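Local coordinates for protein endo-beta-mannanase (Opitutaceae bacterium TAV5, PDB 7BOB) that probably hydrolyses beta-1,4-linked mannosides from the chain end as a trimeric exo-beta-1,4-mannosidase of glycoside hydrolase family 5, at residues A[519-531]-A[534-546]. Numbering follows the deposited sequence.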
loop_
_atom_site.group_PDB
_atom_site.type_symbol
_atom_site.label_atom_id
_atom_site.label_comp_id
_atom_site.label_asym_id
_atom_site.label_seq_id
_atom_site.Cartn_x
_atom_site.Cartn_y
_atom_site.Cartn_z
ATOM N N MET A 519 11.259 -18.203 2.670
ATOM C CA MET A 519 11.666 -19.257 3.588
ATOM C C MET A 519 12.624 -20.220 2.894
ATOM O O MET A 519 12.529 -20.478 1.682
ATOM C CB MET A 519 10.462 -20.028 4.119
ATOM C CG MET A 519 9.587 -19.176 5.017
ATOM S SD MET A 519 8.302 -20.122 5.840
ATOM C CE MET A 519 7.183 -20.462 4.461
ATOM N N ARG A 520 13.547 -20.743 3.687
ATOM C CA ARG A 520 14.525 -21.710 3.246
ATOM C C ARG A 520 14.396 -22.967 4.097
ATOM O O ARG A 520 14.040 -22.900 5.277
ATOM C CB ARG A 520 15.920 -21.113 3.340
ATOM C CG ARG A 520 16.948 -21.865 2.576
ATOM C CD ARG A 520 18.168 -21.026 2.396
ATOM N NE ARG A 520 19.279 -21.852 1.955
ATOM C CZ ARG A 520 20.549 -21.502 2.070
ATOM N NH1 ARG A 520 20.866 -20.336 2.632
ATOM N NH2 ARG A 520 21.492 -22.318 1.628
ATOM N N VAL A 521 14.674 -24.121 3.490
ATOM C CA VAL A 521 14.440 -25.398 4.149
ATOM C C VAL A 521 15.726 -26.200 4.156
ATOM O O VAL A 521 16.571 -26.073 3.265
ATOM C CB VAL A 521 13.322 -26.234 3.490
ATOM C CG1 VAL A 521 11.959 -25.629 3.799
ATOM C CG2 VAL A 521 13.577 -26.373 1.994
ATOM N N ARG A 522 15.858 -27.032 5.182
ATOM C CA ARG A 522 16.884 -28.062 5.254
ATOM C C ARG A 522 16.250 -29.394 4.860
ATOM O O ARG A 522 15.261 -29.825 5.467
ATOM C CB ARG A 522 17.471 -28.129 6.660
ATOM C CG ARG A 522 18.732 -28.942 6.736
ATOM C CD ARG A 522 18.779 -29.801 7.987
ATOM N NE ARG A 522 19.191 -29.044 9.162
ATOM C CZ ARG A 522 20.058 -29.495 10.070
ATOM N NH1 ARG A 522 20.604 -30.697 9.931
ATOM N NH2 ARG A 522 20.384 -28.745 11.116
ATOM N N ILE A 523 16.802 -30.043 3.850
ATOM C CA ILE A 523 16.192 -31.263 3.350
ATOM C C ILE A 523 17.009 -32.475 3.781
ATOM O O ILE A 523 18.183 -32.382 4.136
ATOM C CB ILE A 523 16.014 -31.230 1.824
ATOM C CG1 ILE A 523 17.351 -30.957 1.132
ATOM C CG2 ILE A 523 14.948 -30.154 1.452
ATOM C CD1 ILE A 523 18.111 -32.201 0.714
ATOM N N GLU A 524 16.350 -33.631 3.751
ATOM C CA GLU A 524 16.991 -34.930 3.890
ATOM C C GLU A 524 16.730 -35.733 2.622
ATOM O O GLU A 524 15.558 -35.918 2.249
ATOM C CB GLU A 524 16.459 -35.674 5.113
ATOM C CG GLU A 524 17.282 -36.873 5.524
ATOM C CD GLU A 524 18.605 -36.469 6.135
ATOM O OE1 GLU A 524 18.625 -35.510 6.959
ATOM O OE2 GLU A 524 19.620 -37.109 5.777
ATOM N N PRO A 525 17.760 -36.205 1.917
ATOM C CA PRO A 525 17.519 -36.978 0.686
ATOM C C PRO A 525 16.755 -38.273 0.945
ATOM O O PRO A 525 17.005 -38.984 1.913
ATOM C CB PRO A 525 18.933 -37.241 0.167
ATOM C CG PRO A 525 19.711 -36.031 0.634
ATOM C CD PRO A 525 19.161 -35.757 2.018
ATOM N N ARG A 526 15.772 -38.549 0.087
ATOM C CA ARG A 526 14.975 -39.775 0.161
ATOM C C ARG A 526 14.784 -40.269 -1.273
ATOM O O ARG A 526 13.675 -40.370 -1.798
ATOM C CB ARG A 526 13.632 -39.570 0.869
ATOM C CG ARG A 526 13.735 -39.268 2.387
ATOM C CD ARG A 526 14.052 -40.520 3.237
ATOM N NE ARG A 526 14.885 -40.237 4.421
ATOM C CZ ARG A 526 14.409 -39.960 5.640
ATOM N NH1 ARG A 526 13.096 -39.915 5.837
ATOM N NH2 ARG A 526 15.240 -39.727 6.667
ATOM N N GLY A 527 15.911 -40.557 -1.927
ATOM C CA GLY A 527 15.942 -40.952 -3.322
ATOM C C GLY A 527 16.767 -40.023 -4.190
ATOM O O GLY A 527 17.387 -40.475 -5.158
ATOM N N ALA A 528 16.793 -38.737 -3.862
ATOM C CA ALA A 528 17.514 -37.806 -4.714
ATOM C C ALA A 528 19.003 -37.819 -4.392
ATOM O O ALA A 528 19.420 -38.095 -3.261
ATOM C CB ALA A 528 16.964 -36.387 -4.570
ATOM N N GLN A 529 19.797 -37.519 -5.413
ATOM C CA GLN A 529 21.221 -37.256 -5.288
ATOM C C GLN A 529 21.448 -35.760 -5.127
ATOM O O GLN A 529 20.694 -34.937 -5.655
ATOM C CB GLN A 529 21.986 -37.748 -6.523
ATOM C CG GLN A 529 21.879 -39.261 -6.848
ATOM C CD GLN A 529 20.537 -39.679 -7.479
ATOM O OE1 GLN A 529 19.663 -40.219 -6.790
ATOM N NE2 GLN A 529 20.380 -39.442 -8.794
ATOM N N ILE A 530 22.496 -35.408 -4.398
ATOM C CA ILE A 530 22.838 -34.010 -4.175
ATOM C C ILE A 530 23.757 -33.574 -5.310
ATOM O O ILE A 530 24.936 -33.933 -5.345
ATOM C CB ILE A 530 23.482 -33.809 -2.799
ATOM C CG1 ILE A 530 22.413 -33.958 -1.712
ATOM C CG2 ILE A 530 24.147 -32.446 -2.697
ATOM C CD1 ILE A 530 22.987 -34.101 -0.308
ATOM N N LEU A 531 23.218 -32.805 -6.250
ATOM C CA LEU A 531 24.010 -32.406 -7.405
ATOM C C LEU A 531 24.938 -31.237 -7.085
ATOM O O LEU A 531 26.056 -31.176 -7.613
ATOM C CB LEU A 531 23.085 -32.072 -8.570
ATOM C CG LEU A 531 23.651 -31.976 -9.985
ATOM C CD1 LEU A 531 23.851 -33.351 -10.606
ATOM C CD2 LEU A 531 22.706 -31.135 -10.859
ATOM N N ASP A 534 25.652 -25.580 -1.333
ATOM C CA ASP A 534 26.141 -24.224 -1.157
ATOM C C ASP A 534 27.569 -24.296 -0.604
ATOM O O ASP A 534 28.125 -25.383 -0.394
ATOM C CB ASP A 534 25.193 -23.406 -0.275
ATOM C CG ASP A 534 25.064 -23.968 1.118
ATOM O OD1 ASP A 534 25.534 -25.106 1.330
ATOM O OD2 ASP A 534 24.495 -23.277 1.998
ATOM N N ASN A 535 28.191 -23.133 -0.397
ATOM C CA ASN A 535 29.601 -23.129 -0.039
ATOM C C ASN A 535 29.829 -23.546 1.411
ATOM O O ASN A 535 30.966 -23.861 1.777
ATOM C CB ASN A 535 30.233 -21.755 -0.352
ATOM C CG ASN A 535 29.842 -20.651 0.650
ATOM O OD1 ASN A 535 28.884 -20.781 1.421
ATOM N ND2 ASN A 535 30.590 -19.544 0.622
ATOM N N GLU A 536 28.768 -23.589 2.225
ATOM C CA GLU A 536 28.800 -24.157 3.565
ATOM C C GLU A 536 28.177 -25.558 3.622
ATOM O O GLU A 536 27.520 -25.902 4.614
ATOM C CB GLU A 536 28.121 -23.213 4.559
ATOM C CG GLU A 536 26.633 -22.989 4.347
ATOM C CD GLU A 536 25.968 -22.328 5.546
ATOM O OE1 GLU A 536 25.358 -21.241 5.387
ATOM O OE2 GLU A 536 26.060 -22.900 6.657
ATOM N N GLY A 537 28.340 -26.356 2.549
ATOM C CA GLY A 537 28.200 -27.807 2.582
ATOM C C GLY A 537 26.805 -28.386 2.387
ATOM O O GLY A 537 26.691 -29.584 2.106
ATOM N N SER A 538 25.682 -27.546 2.535
ATOM C CA SER A 538 24.330 -28.102 2.561
ATOM C C SER A 538 23.724 -28.229 1.151
ATOM O O SER A 538 24.122 -27.515 0.219
ATOM C CB SER A 538 23.428 -27.238 3.442
ATOM O OG SER A 538 23.156 -25.988 2.834
ATOM N N PRO A 539 22.771 -29.148 0.972
ATOM C CA PRO A 539 22.215 -29.392 -0.364
ATOM C C PRO A 539 21.496 -28.167 -0.910
ATOM O O PRO A 539 20.715 -27.521 -0.208
ATOM C CB PRO A 539 21.245 -30.558 -0.134
ATOM C CG PRO A 539 21.678 -31.160 1.191
ATOM C CD PRO A 539 22.151 -30.017 1.986
ATOM N N LEU A 540 21.770 -27.855 -2.186
ATOM C CA LEU A 540 21.163 -26.738 -2.900
ATOM C C LEU A 540 20.502 -27.141 -4.218
ATOM O O LEU A 540 19.444 -26.600 -4.547
ATOM C CB LEU A 540 22.212 -25.643 -3.144
ATOM C CG LEU A 540 21.648 -24.401 -3.833
ATOM C CD1 LEU A 540 20.492 -23.816 -3.014
ATOM C CD2 LEU A 540 22.732 -23.359 -4.083
ATOM N N VAL A 541 21.093 -28.069 -4.977
ATOM C CA VAL A 541 20.467 -28.628 -6.177
ATOM C C VAL A 541 20.394 -30.144 -6.030
ATOM O O VAL A 541 21.420 -30.804 -5.819
ATOM C CB VAL A 541 21.214 -28.254 -7.471
ATOM C CG1 VAL A 541 20.478 -28.829 -8.669
ATOM C CG2 VAL A 541 21.351 -26.736 -7.623
ATOM N N LEU A 542 19.192 -30.690 -6.134
ATOM C CA LEU A 542 18.964 -32.127 -6.120
ATOM C C LEU A 542 18.660 -32.640 -7.524
ATOM O O LEU A 542 18.203 -31.895 -8.400
ATOM C CB LEU A 542 17.804 -32.489 -5.193
ATOM C CG LEU A 542 17.749 -31.861 -3.813
ATOM C CD1 LEU A 542 16.532 -32.389 -3.058
ATOM C CD2 LEU A 542 19.039 -32.151 -3.039
ATOM N N ARG A 543 18.900 -33.942 -7.723
ATOM C CA ARG A 543 18.586 -34.629 -8.980
ATOM C C ARG A 543 17.993 -35.997 -8.668
ATOM O O ARG A 543 18.609 -36.795 -7.957
ATOM C CB ARG A 543 19.828 -34.784 -9.876
ATOM C CG ARG A 543 19.514 -35.285 -11.288
ATOM C CD ARG A 543 20.566 -34.871 -12.316
ATOM N NE ARG A 543 20.338 -33.519 -12.820
ATOM C CZ ARG A 543 21.224 -32.799 -13.507
ATOM N NH1 ARG A 543 22.425 -33.298 -13.800
ATOM N NH2 ARG A 543 20.901 -31.569 -13.912
ATOM N N HIS A 544 16.803 -36.264 -9.195
ATOM C CA HIS A 544 16.024 -37.433 -8.808
ATOM C C HIS A 544 15.464 -38.074 -10.057
ATOM O O HIS A 544 14.736 -37.420 -10.815
ATOM C CB HIS A 544 14.880 -37.054 -7.865
ATOM C CG HIS A 544 14.168 -38.229 -7.270
ATOM N ND1 HIS A 544 12.838 -38.191 -6.912
ATOM C CD2 HIS A 544 14.604 -39.474 -6.960
ATOM C CE1 HIS A 544 12.485 -39.360 -6.409
ATOM N NE2 HIS A 544 13.538 -40.157 -6.426
ATOM N N ARG A 545 15.775 -39.346 -10.265
ATOM C CA ARG A 545 15.217 -40.066 -11.399
ATOM C C ARG A 545 13.961 -40.803 -10.962
ATOM O O ARG A 545 13.927 -41.407 -9.878
ATOM C CB ARG A 545 16.269 -41.014 -11.975
ATOM C CG ARG A 545 17.365 -40.261 -12.718
ATOM C CD ARG A 545 18.103 -41.175 -13.725
ATOM N NE ARG A 545 17.215 -42.022 -14.518
ATOM C CZ ARG A 545 16.622 -41.585 -15.626
ATOM N NH1 ARG A 545 16.822 -40.364 -16.039
ATOM N NH2 ARG A 545 15.828 -42.341 -16.346
ATOM N N VAL A 546 12.903 -40.689 -11.764
ATOM C CA VAL A 546 11.573 -41.178 -11.400
ATOM C C VAL A 546 10.997 -41.828 -12.651
ATOM O O VAL A 546 10.575 -41.128 -13.581
ATOM C CB VAL A 546 10.642 -40.060 -10.885
ATOM C CG1 VAL A 546 9.225 -40.577 -10.720
ATOM C CG2 VAL A 546 11.146 -39.507 -9.546
HETATM O O HOH W 1 23.931 -20.768 2.689
HETATM O O HOH W 2 17.640 -40.848 -8.514
#
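Q529 and R543 face each other as a hydrogen-bonded pair in an antiparallel beta hairpin whose first strand lies at the edge of a mixed sheet within this chain. Q529 N gives a 2.9 Å bond to R543 O, and R543 N returns one to Q529 O. L531 N reaches V541 O at 2.7 Å, at a classic beta bulge where L540 and V541 both face a single residue of the opposite strand. L531 lays its branched end over the R543 guanidinium, CD2 3.5 Å from CZ; a bend at chi3 (-83°) turns the long chain there. Arginine suits the place, offering L531 a flat face and, through NE, a hydrogen bond to T552 OG1 on strand 549-554. Were R543 replaced by an alanine, the L531 methyls would probably lose the flat group they rest on, and T552 this donor. The other face is apolar: I530 CD1 touches P539 CG at 3.6 Å, and I523, from the preceding strand, brings CD1 against P539 CB and L542 CD2, I523 and L542 forming the buried part. D534 opens a type I turn, its OD1 taking the S538 N-H nearly along the C-O axis. Its OD2 meets R520 NH2 at 3.2 Å in a salt bridge whose hydrogen bond is weak, guanidinium and carboxylate planes 86° apart.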